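Local atomic coordinates of carbohydrate kinase, pfkB family (Enterococcus faecalis, PDB entry 3KTN), a protein that probably phosphorylates a sugar acid such as 2-keto-3-deoxygluconate, as a putative magnesium-binding kinase of the PfkB (ribokinase-like) family. Residues A[295-298]-A[299-303]; A[256-259]-A[260-263]; A[325-328]-A[329-333]; A[227-230]-A[231-235]. All coordinates share one frame; numbering follows the deposited sequence.

Interaction 1. Residues A[295-298]-A[299-303]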
loop_
_atom_site.group_PDB
_atom_site.type_symbol
_atom_site.label_atom_id
_atom_site.label_comp_id
_atom_site.label_asym_id
_atom_site.label_seq_id
_atom_site.Cartn_x
_atom_site.Cartn_y
_atom_site.Cartn_z
ATOM N N SER A 295 -26.675 -29.859 -21.823
ATOM C CA SER A 295 -26.422 -31.287 -21.746
ATOM C C SER A 295 -25.435 -31.480 -20.602
ATOM O O SER A 295 -24.792 -30.523 -20.167
ATOM C CB SER A 295 -25.805 -31.794 -23.047
ATOM O OG SER A 295 -24.532 -31.215 -23.256
ATOM N N LEU A 296 -25.313 -32.708 -20.114
ATOM C CA LEU A 296 -24.397 -32.994 -19.021
ATOM C C LEU A 296 -22.960 -32.712 -19.439
ATOM O O LEU A 296 -22.149 -32.263 -18.633
ATOM C CB LEU A 296 -24.526 -34.453 -18.579
ATOM C CG LEU A 296 -25.895 -34.923 -18.078
ATOM C CD1 LEU A 296 -25.780 -36.369 -17.617
ATOM C CD2 LEU A 296 -26.378 -34.046 -16.933
ATOM N N GLU A 297 -22.652 -32.983 -20.704
ATOM C CA GLU A 297 -21.312 -32.760 -21.225
ATOM C C GLU A 297 -20.954 -31.275 -21.255
ATOM O O GLU A 297 -19.872 -30.879 -20.835
ATOM C CB GLU A 297 -21.187 -33.339 -22.637
ATOM C CG GLU A 297 -19.903 -32.929 -23.342
ATOM C CD GLU A 297 -19.791 -33.489 -24.746
ATOM O OE1 GLU A 297 -20.740 -33.305 -25.540
ATOM O OE2 GLU A 297 -18.746 -34.106 -25.055
ATOM N N LYS A 298 -21.876 -30.463 -21.759
ATOM C CA LYS A 298 -21.665 -29.026 -21.862
ATOM C C LYS A 298 -21.539 -28.387 -20.479
ATOM O O LYS A 298 -20.705 -27.505 -20.269
ATOM C CB LYS A 298 -22.827 -28.398 -22.631
ATOM C CG LYS A 298 -22.657 -26.930 -22.979
ATOM C CD LYS A 298 -23.876 -26.428 -23.746
ATOM C CE LYS A 298 -23.709 -24.990 -24.197
ATOM N NZ LYS A 298 -22.521 -24.826 -25.079
ATOM N N ALA A 299 -22.368 -28.841 -19.543
ATOM C CA ALA A 299 -22.361 -28.317 -18.187
ATOM C C ALA A 299 -21.078 -28.653 -17.430
ATOM O O ALA A 299 -20.499 -27.785 -16.771
ATOM C CB ALA A 299 -23.560 -28.846 -17.420
ATOM N N VAL A 300 -20.636 -29.905 -17.523
ATOM C CA VAL A 300 -19.433 -30.329 -16.819
ATOM C C VAL A 300 -18.178 -29.689 -17.419
ATOM O O VAL A 300 -17.226 -29.393 -16.702
ATOM C CB VAL A 300 -19.295 -31.880 -16.813
ATOM C CG1 VAL A 300 -18.872 -32.384 -18.183
ATOM C CG2 VAL A 300 -18.293 -32.306 -15.763
ATOM N N THR A 301 -18.179 -29.470 -18.730
ATOM C CA THR A 301 -17.039 -28.839 -19.388
ATOM C C THR A 301 -16.953 -27.370 -18.964
ATOM O O THR A 301 -15.889 -26.872 -18.599
ATOM C CB THR A 301 -17.171 -28.887 -20.923
ATOM O OG1 THR A 301 -16.999 -30.234 -21.375
ATOM C CG2 THR A 301 -16.123 -28.002 -21.576
ATOM N N PHE A 302 -18.092 -26.690 -19.018
ATOM C CA PHE A 302 -18.178 -25.290 -18.650
ATOM C C PHE A 302 -17.777 -25.093 -17.183
ATOM O O PHE A 302 -16.980 -24.210 -16.862
ATOM C CB PHE A 302 -19.608 -24.806 -18.864
ATOM C CG PHE A 302 -19.822 -23.364 -18.523
ATOM C CD1 PHE A 302 -19.670 -22.375 -19.489
ATOM C CD2 PHE A 302 -20.193 -22.993 -17.238
ATOM C CE1 PHE A 302 -19.883 -21.034 -19.178
ATOM C CE2 PHE A 302 -20.408 -21.653 -16.916
ATOM C CZ PHE A 302 -20.254 -20.674 -17.893
ATOM N N ALA A 303 -18.327 -25.926 -16.303
ATOM C CA ALA A 303 -18.057 -25.845 -14.872
ATOM C C ALA A 303 -16.603 -26.132 -14.483
ATOM O O ALA A 303 -16.065 -25.492 -13.576
ATOM C CB ALA A 303 -18.993 -26.785 -14.121
#

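Interaction 2. Residues A[256-259]-A[260-263]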
loop_
_atom_site.group_PDB
_atom_site.type_symbol
_atom_site.label_atom_id
_atom_site.label_comp_id
_atom_site.label_asym_id
_atom_site.label_seq_id
_atom_site.Cartn_x
_atom_site.Cartn_y
_atom_site.Cartn_z
ATOM N N LEU A 256 -20.221 -35.218 -13.472
ATOM C CA LEU A 256 -21.637 -34.948 -13.253
ATOM C C LEU A 256 -22.434 -36.235 -13.474
ATOM O O LEU A 256 -22.432 -36.794 -14.574
ATOM C CB LEU A 256 -22.106 -33.859 -14.221
ATOM C CG LEU A 256 -23.591 -33.503 -14.306
ATOM C CD1 LEU A 256 -24.125 -33.083 -12.944
ATOM C CD2 LEU A 256 -23.762 -32.385 -15.321
ATOM N N TYR A 257 -23.106 -36.697 -12.424
ATOM C CA TYR A 257 -23.902 -37.926 -12.487
ATOM C C TYR A 257 -25.400 -37.687 -12.350
ATOM O O TYR A 257 -25.849 -36.698 -11.766
ATOM C CB TYR A 257 -23.525 -38.887 -11.353
ATOM C CG TYR A 257 -22.144 -39.493 -11.396
ATOM C CD1 TYR A 257 -21.922 -40.735 -11.992
ATOM C CD2 TYR A 257 -21.067 -38.855 -10.783
ATOM C CE1 TYR A 257 -20.660 -41.328 -11.966
ATOM C CE2 TYR A 257 -19.806 -39.435 -10.754
ATOM C CZ TYR A 257 -19.608 -40.669 -11.344
ATOM O OH TYR A 257 -18.358 -41.238 -11.300
ATOM N N THR A 258 -26.160 -38.622 -12.901
ATOM C CA THR A 258 -27.612 -38.637 -12.796
ATOM C C THR A 258 -27.803 -40.086 -12.369
ATOM O O THR A 258 -26.825 -40.830 -12.266
ATOM C CB THR A 258 -28.323 -38.422 -14.143
ATOM O OG1 THR A 258 -27.986 -39.488 -15.035
ATOM C CG2 THR A 258 -27.919 -37.092 -14.756
ATOM N N GLN A 259 -29.033 -40.503 -12.115
ATOM C CA GLN A 259 -29.235 -41.884 -11.716
ATOM C C GLN A 259 -28.926 -42.832 -12.872
ATOM O O GLN A 259 -28.587 -43.993 -12.650
ATOM C CB GLN A 259 -30.667 -42.088 -11.210
ATOM C CG GLN A 259 -30.902 -41.462 -9.844
ATOM C CD GLN A 259 -32.316 -41.642 -9.334
ATOM O OE1 GLN A 259 -32.816 -42.761 -9.238
ATOM N NE2 GLN A 259 -32.966 -40.536 -8.993
ATOM N N ASN A 260 -29.001 -42.329 -14.102
ATOM C CA ASN A 260 -28.749 -43.166 -15.273
ATOM C C ASN A 260 -27.647 -42.704 -16.229
ATOM O O ASN A 260 -27.517 -43.246 -17.326
ATOM C CB ASN A 260 -30.049 -43.334 -16.059
ATOM C CG ASN A 260 -31.183 -43.838 -15.195
ATOM O OD1 ASN A 260 -31.096 -44.914 -14.602
ATOM N ND2 ASN A 260 -32.253 -43.059 -15.110
ATOM N N GLU A 261 -26.856 -41.713 -15.828
ATOM C CA GLU A 261 -25.782 -41.223 -16.693
ATOM C C GLU A 261 -24.548 -40.773 -15.926
ATOM O O GLU A 261 -24.595 -40.543 -14.717
ATOM C CB GLU A 261 -26.282 -40.070 -17.561
ATOM C CG GLU A 261 -27.375 -40.459 -18.534
ATOM C CD GLU A 261 -27.928 -39.266 -19.289
ATOM O OE1 GLU A 261 -27.170 -38.654 -20.074
ATOM O OE2 GLU A 261 -29.118 -38.936 -19.092
ATOM N N TYR A 262 -23.442 -40.651 -16.651
ATOM C CA TYR A 262 -22.173 -40.235 -16.075
ATOM C C TYR A 262 -21.366 -39.447 -17.095
ATOM O O TYR A 262 -21.031 -39.960 -18.163
ATOM C CB TYR A 262 -21.376 -41.459 -15.614
ATOM C CG TYR A 262 -19.900 -41.197 -15.408
ATOM C CD1 TYR A 262 -19.460 -40.101 -14.664
ATOM C CD2 TYR A 262 -18.943 -42.054 -15.945
ATOM C CE1 TYR A 262 -18.107 -39.868 -14.460
ATOM C CE2 TYR A 262 -17.587 -41.832 -15.746
ATOM C CZ TYR A 262 -17.176 -40.738 -15.002
ATOM O OH TYR A 262 -15.836 -40.526 -14.792
ATOM N N GLN A 263 -21.055 -38.199 -16.758
ATOM C CA GLN A 263 -20.289 -37.338 -17.650
ATOM C C GLN A 263 -19.062 -36.788 -16.936
ATOM O O GLN A 263 -19.168 -36.130 -15.903
ATOM C CB GLN A 263 -21.160 -36.185 -18.144
ATOM C CG GLN A 263 -20.721 -35.644 -19.480
ATOM C CD GLN A 263 -20.754 -36.710 -20.552
ATOM O OE1 GLN A 263 -21.790 -37.332 -20.791
ATOM N NE2 GLN A 263 -19.619 -36.934 -21.203
#

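Interaction 3. Residues A[325-328]-A[329-333]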
loop_
_atom_site.group_PDB
_atom_site.type_symbol
_atom_site.label_atom_id
_atom_site.label_comp_id
_atom_site.label_asym_id
_atom_site.label_seq_id
_atom_site.Cartn_x
_atom_site.Cartn_y
_atom_site.Cartn_z
ATOM N N VAL A 325 -15.571 -17.540 -19.697
ATOM C CA VAL A 325 -15.404 -18.991 -19.667
ATOM C C VAL A 325 -15.409 -19.543 -21.092
ATOM O O VAL A 325 -14.558 -20.355 -21.455
ATOM C CB VAL A 325 -16.541 -19.670 -18.862
ATOM C CG1 VAL A 325 -16.339 -21.175 -18.842
ATOM C CG2 VAL A 325 -16.585 -19.112 -17.443
ATOM N N ASN A 326 -16.376 -19.100 -21.893
ATOM C CA ASN A 326 -16.493 -19.546 -23.280
ATOM C C ASN A 326 -15.281 -19.120 -24.099
ATOM O O ASN A 326 -14.876 -19.822 -25.018
ATOM C CB ASN A 326 -17.773 -18.988 -23.913
ATOM C CG ASN A 326 -19.024 -19.711 -23.437
ATOM O OD1 ASN A 326 -20.138 -19.205 -23.577
ATOM N ND2 ASN A 326 -18.844 -20.905 -22.884
ATOM N N HIS A 327 -14.705 -17.965 -23.772
ATOM C CA HIS A 327 -13.530 -17.499 -24.502
ATOM C C HIS A 327 -12.360 -18.435 -24.217
ATOM O O HIS A 327 -11.563 -18.740 -25.100
ATOM C CB HIS A 327 -13.181 -16.063 -24.103
ATOM C CG HIS A 327 -11.919 -15.552 -24.729
ATOM N ND1 HIS A 327 -10.666 -15.883 -24.252
ATOM C CD2 HIS A 327 -11.716 -14.769 -25.813
ATOM C CE1 HIS A 327 -9.746 -15.324 -25.018
ATOM N NE2 HIS A 327 -10.357 -14.643 -25.974
ATOM N N VAL A 328 -12.256 -18.907 -22.982
ATOM C CA VAL A 328 -11.173 -19.823 -22.643
ATOM C C VAL A 328 -11.362 -21.134 -23.415
ATOM O O VAL A 328 -10.402 -21.701 -23.934
ATOM C CB VAL A 328 -11.137 -20.110 -21.127
ATOM C CG1 VAL A 328 -10.097 -21.173 -20.819
ATOM C CG2 VAL A 328 -10.816 -18.831 -20.372
ATOM N N LEU A 329 -12.603 -21.604 -23.504
ATOM C CA LEU A 329 -12.896 -22.844 -24.226
ATOM C C LEU A 329 -12.686 -22.698 -25.731
ATOM O O LEU A 329 -12.051 -23.538 -26.365
ATOM C CB LEU A 329 -14.342 -23.284 -23.966
ATOM C CG LEU A 329 -14.640 -23.962 -22.630
ATOM C CD1 LEU A 329 -16.140 -24.121 -22.452
ATOM C CD2 LEU A 329 -13.947 -25.317 -22.587
ATOM N N GLU A 330 -13.215 -21.618 -26.292
ATOM C CA GLU A 330 -13.118 -21.363 -27.722
ATOM C C GLU A 330 -11.785 -20.816 -28.213
ATOM O O GLU A 330 -11.409 -21.050 -29.361
ATOM C CB GLU A 330 -14.234 -20.410 -28.145
ATOM C CG GLU A 330 -15.624 -21.017 -28.080
ATOM C CD GLU A 330 -16.714 -19.966 -28.085
ATOM O OE1 GLU A 330 -16.590 -18.987 -28.853
ATOM O OE2 GLU A 330 -17.695 -20.119 -27.324
ATOM N N HIS A 331 -11.073 -20.087 -27.361
ATOM C CA HIS A 331 -9.791 -19.502 -27.757
ATOM C C HIS A 331 -8.726 -19.728 -26.691
ATOM O O HIS A 331 -8.329 -18.803 -25.981
ATOM C CB HIS A 331 -9.975 -18.007 -28.011
ATOM C CG HIS A 331 -11.062 -17.699 -28.991
ATOM N ND1 HIS A 331 -10.948 -17.970 -30.338
ATOM C CD2 HIS A 331 -12.303 -17.186 -28.814
ATOM C CE1 HIS A 331 -12.072 -17.639 -30.948
ATOM N NE2 HIS A 331 -12.910 -17.161 -30.046
ATOM N N PRO A 332 -8.243 -20.972 -26.578
ATOM C CA PRO A 332 -7.225 -21.424 -25.627
ATOM C C PRO A 332 -5.868 -20.728 -25.729
ATOM O O PRO A 332 -5.118 -20.685 -24.754
ATOM C CB PRO A 332 -7.107 -22.919 -25.930
ATOM C CG PRO A 332 -8.447 -23.269 -26.488
ATOM C CD PRO A 332 -8.735 -22.102 -27.385
ATOM N N ASN A 333 -5.546 -20.194 -26.903
ATOM C CA ASN A 333 -4.252 -19.549 -27.090
ATOM C C ASN A 333 -4.241 -18.031 -26.948
ATOM O O ASN A 333 -3.190 -17.411 -27.078
ATOM C CB ASN A 333 -3.668 -19.935 -28.453
ATOM C CG ASN A 333 -3.528 -21.436 -28.621
ATOM O OD1 ASN A 333 -4.199 -22.041 -29.462
ATOM N ND2 ASN A 333 -2.663 -22.050 -27.816
#

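Interaction 4. Residues A[227-230]-A[231-235]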
loop_
_atom_site.group_PDB
_atom_site.type_symbol
_atom_site.label_atom_id
_atom_site.label_comp_id
_atom_site.label_asym_id
_atom_site.label_seq_id
_atom_site.Cartn_x
_atom_site.Cartn_y
_atom_site.Cartn_z
ATOM N N GLN A 227 -24.534 -43.845 -8.230
ATOM C CA GLN A 227 -25.914 -43.890 -8.700
ATOM C C GLN A 227 -26.804 -44.631 -7.710
ATOM O O GLN A 227 -28.026 -44.486 -7.733
ATOM C CB GLN A 227 -25.982 -44.524 -10.088
ATOM C CG GLN A 227 -25.202 -43.730 -11.119
ATOM C CD GLN A 227 -25.390 -44.242 -12.525
ATOM O OE1 GLN A 227 -25.177 -45.424 -12.800
ATOM N NE2 GLN A 227 -25.783 -43.354 -13.431
ATOM N N ARG A 228 -26.182 -45.406 -6.828
ATOM C CA ARG A 228 -26.909 -46.148 -5.807
ATOM C C ARG A 228 -27.322 -45.114 -4.754
ATOM O O ARG A 228 -28.482 -45.053 -4.337
ATOM C CB ARG A 228 -25.991 -47.206 -5.185
ATOM C CG ARG A 228 -26.702 -48.431 -4.630
ATOM C CD ARG A 228 -25.682 -49.479 -4.194
ATOM N NE ARG A 228 -25.053 -49.139 -2.921
ATOM C CZ ARG A 228 -23.839 -49.536 -2.552
ATOM N NH1 ARG A 228 -23.105 -50.286 -3.362
ATOM N NH2 ARG A 228 -23.364 -49.197 -1.361
ATOM N N PHE A 229 -26.354 -44.300 -4.336
ATOM C CA PHE A 229 -26.583 -43.238 -3.358
ATOM C C PHE A 229 -27.661 -42.294 -3.881
ATOM O O PHE A 229 -28.541 -41.865 -3.138
ATOM C CB PHE A 229 -25.273 -42.468 -3.122
ATOM C CG PHE A 229 -25.461 -41.078 -2.566
ATOM C CD1 PHE A 229 -25.852 -40.881 -1.246
ATOM C CD2 PHE A 229 -25.247 -39.962 -3.374
ATOM C CE1 PHE A 229 -26.026 -39.594 -0.734
ATOM C CE2 PHE A 229 -25.417 -38.671 -2.875
ATOM C CZ PHE A 229 -25.808 -38.486 -1.552
HETATM N N MSE A 230 -27.594 -41.987 -5.171
HETATM C CA MSE A 230 -28.550 -41.085 -5.798
HETATM C C MSE A 230 -29.986 -41.595 -5.853
HETATM O O MSE A 230 -30.923 -40.843 -5.575
HETATM C CB MSE A 230 -28.100 -40.748 -7.214
HETATM C CG MSE A 230 -26.862 -39.876 -7.289
HETATM SE SE MSE A 230 -26.497 -39.411 -9.120
HETATM C CE MSE A 230 -27.842 -38.042 -9.367
ATOM N N SER A 231 -30.165 -42.857 -6.237
ATOM C CA SER A 231 -31.508 -43.419 -6.329
ATOM C C SER A 231 -32.123 -43.543 -4.944
ATOM O O SER A 231 -33.334 -43.418 -4.784
ATOM C CB SER A 231 -31.477 -44.781 -7.034
ATOM O OG SER A 231 -30.564 -45.663 -6.411
ATOM N N GLN A 232 -31.285 -43.774 -3.939
ATOM C CA GLN A 232 -31.770 -43.888 -2.571
ATOM C C GLN A 232 -32.471 -42.612 -2.102
ATOM O O GLN A 232 -33.437 -42.669 -1.340
ATOM C CB GLN A 232 -30.621 -44.179 -1.620
ATOM C CG GLN A 232 -31.067 -44.288 -0.186
ATOM C CD GLN A 232 -29.905 -44.389 0.760
ATOM O OE1 GLN A 232 -28.886 -44.987 0.431
ATOM N NE2 GLN A 232 -30.051 -43.818 1.949
ATOM N N TYR A 233 -31.977 -41.459 -2.543
ATOM C CA TYR A 233 -32.579 -40.190 -2.156
ATOM C C TYR A 233 -33.270 -39.573 -3.357
ATOM O O TYR A 233 -33.796 -38.464 -3.290
ATOM C CB TYR A 233 -31.504 -39.248 -1.616
ATOM C CG TYR A 233 -30.855 -39.740 -0.343
ATOM C CD1 TYR A 233 -31.513 -39.635 0.883
ATOM C CD2 TYR A 233 -29.589 -40.322 -0.363
ATOM C CE1 TYR A 233 -30.921 -40.093 2.058
ATOM C CE2 TYR A 233 -28.990 -40.785 0.809
ATOM C CZ TYR A 233 -29.662 -40.666 2.013
ATOM O OH TYR A 233 -29.069 -41.113 3.173
ATOM N N ASN A 234 -33.267 -40.321 -4.456
ATOM C CA ASN A 234 -33.879 -39.896 -5.708
ATOM C C ASN A 234 -33.345 -38.544 -6.181
ATOM O O ASN A 234 -34.088 -37.707 -6.696
ATOM C CB ASN A 234 -35.405 -39.850 -5.564
ATOM C CG ASN A 234 -36.109 -39.686 -6.899
ATOM O OD1 ASN A 234 -35.699 -40.265 -7.907
ATOM N ND2 ASN A 234 -37.182 -38.903 -6.913
ATOM N N LEU A 235 -32.040 -38.351 -6.012
ATOM C CA LEU A 235 -31.383 -37.116 -6.424
ATOM C C LEU A 235 -31.415 -37.001 -7.938
ATOM O O LEU A 235 -31.421 -38.009 -8.646
ATOM C CB LEU A 235 -29.931 -37.108 -5.948
ATOM C CG LEU A 235 -29.735 -37.281 -4.442
ATOM C CD1 LEU A 235 -28.251 -37.337 -4.124
ATOM C CD2 LEU A 235 -30.413 -36.136 -3.698
#

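Interaction 1. Residues A[295-298]-A[299-303]
Thr301 reaches back one turn to Glu297 and doubles the ordinary helical bond there, a compact example of how a helix can absorb a hydroxyl group. Its OG1 donates to Glu297 O at 3.0 Å, while Thr301 N gives the regular backbone bond to the same oxygen; the two donors approach from opposite faces of the carbonyl plane, so Glu297 O is gripped twice. The torsion responsible sets OG1 trans to its own carbonyl carbon (chi1 -70°), which swings the hydroxyl back along the helix.

The tight part of the turn lies on the side of Ala299 and Val300. Ala299 CB sits 3.4 Å from Ser295 O, and Val300 CG1, wedged between its own backbone N and carbonyl carbon, comes within 3.2 Å of Glu297 O. The loose side carries Glu297 and Lys298, both exposed, whose CB atoms point away from the following turn; the Lys298 chain runs out extended and bends near its end, where it forms a cation-pi contact with Trp294. At the start of the helix, Ser295 is the N-cap: its OG accepts from Lys298 N at 3.1 Å, an almost straight bond (162° at the hydrogen) that satisfies one of the amides of the first turn.

Several elements surround this first stretch of helix 296-310. Leu296 and Ala299 rest on Leu256 of strand 250-257, Val300 touches Gln263 of strand 262-269 and Tyr282 of helix 278-291, and Phe302 projects to Val322, Val325 and Asn326 of helix 322-330.

Interaction 2. Residues A[256-259]-A[260-263]
Tyr257 and Tyr262, a non-hydrogen-bonded pair of neighbouring antiparallel strands, project from one face of the hairpin and run alongside each other with their hydroxyls at the same end. Their ring planes are only 13° apart and the centroids 4.6 Å, yet the near-parallel rings are displaced so that little of one lies above the other. The first torsions differ: Tyr257 has CG trans to its carbonyl carbon (chi1 -67°), whereas Tyr262 carries CG opposite its backbone N (chi1 162°), and between them these settings bring the two rings together. The hydroxyl of Tyr257 comes over one face of the Tyr262 ring, with OH 3.5 Å from Tyr262 CE1. The Tyr262 hydroxyl, in turn, is hydrogen-bonded to Gln264.

On the opposite face stand Leu256 and Gln263, whose backbones form the hydrogen-bonded pair: Leu256 N to Gln263 O at 2.8 Å, and Gln263 N to Leu256 O at 2.9 Å. Nearer the turn Thr258 N donates to Glu261 O at 3.1 Å. Thr258 turns its OG1 inward across the bend, where it lies 2.6 Å from Glu261 N and takes a weak bond from Asn260 N. Gln259, at the outer end, sends NE2 away to Leu235 O and Asn234 OD1.

Helix 218-233 packs on the tyrosine face and Leu296 on the other. This is the tip of a beta hairpin, strands 250-257 and 262-269, at one edge of the large sheet of the ribokinase-like fold.

Interaction 3. Residues A[325-328]-A[329-333]
The backbone of His327 to His331 completes the last turn of helix 322-330, a helical C-terminus in which His331 N donates to His327 O at 2.7 Å before His331 leaves helical geometry. The bond before it, Glu330 N to Asn326 O, measures 2.8 Å, and the final one is the more bent of the two at its hydrogen.

Beside these bonds the two histidines meet, the two side chains set roughly perpendicular. His331 CB lies over one face of the His327 imidazole in a CH-pi contact, 4.1 Å from the ring centroid, while the ring planes themselves are inclined at 49°. His327 has CG opposite its backbone N (chi1 175°), which lays the ring forward along the helix toward this partner. One position earlier, Asn326 and Glu330 run alongside each other in the same direction, with Asn326 CB 3.6 Å from Glu330 OE2.

Leu329 lies against Thr301 and Val305, and Val325 against Asn306, of helix 296-310. Val328 also packs on Arg268 and meets Ile98 of the second subunit. Past the helix end the chain turns through Pro332, whose ring lies against the preceding turn, its CG 3.6 Å from Val328 O.

Interaction 4. Residues A[227-230]-A[231-235]
Apolar packing at this helix end centres on Phe229, whose ring meets Tyr233 one turn later and Leu235 just past the end. Phe229 CG stands opposite the backbone N (chi1 158°), and the ring is inclined to that of Tyr233, their planes at 63° and Phe229 CE1 3.5 Å from Tyr233 CE2. The backbone also comes close here, with Phe229 O at the edge of the Tyr233 ring, near its plane and 3.3 Å from Tyr233 CD2. Leu235 CD1 comes to Phe229 CE2 at 3.4 Å from another part of the same ring. Met230, present as selenomethionine, bends at its last torsion and brings CE to 4.1 Å from Leu235 CB, adding a second apolar contact to this buried leucine.

Among the polar contacts, Ser231 OG is turned back toward the preceding turn, 3.1 Å from Gln227 O and 3.0 Å from Arg228 O. The more distant polar ends serve other partners: Arg228 forms a salt bridge with Glu224, and Gln227 NE2 binds Thr258 O.

The backbone bonds close the helix. Ser231 N and Gln232 N pair with Gln227 O and Arg228 O, and then the pattern changes: Leu235 N returns to Met230 O at 2.8 Å, while Asn234 N gives a weak bond to Ser231 O. Asn234 has positive phi (55°), and with these two bonds it is the C-prime residue of a Schellman motif that ends helix 218-233.

From the N terminus, interaction 4 comes first, closing the end of helix 218-233 before the chain enters strand 237-245. Interaction 2 follows at the hairpin between strands 250-257 and 262-269, and its turn comes back to the helix end of interaction 4. Interaction 1 then opens helix 296-310, whose first turn packs on the hairpin. Interaction 3 ends helix 322-330, which packs against helix 296-310. Each is local: two helix ends, one helix start and one hairpin turn; only the hairpin closes a loop. The four lie in series, with none nested or crossing. Together they form a chain of contacts running from helix 218-233 across the sheet edge to helix 322-330.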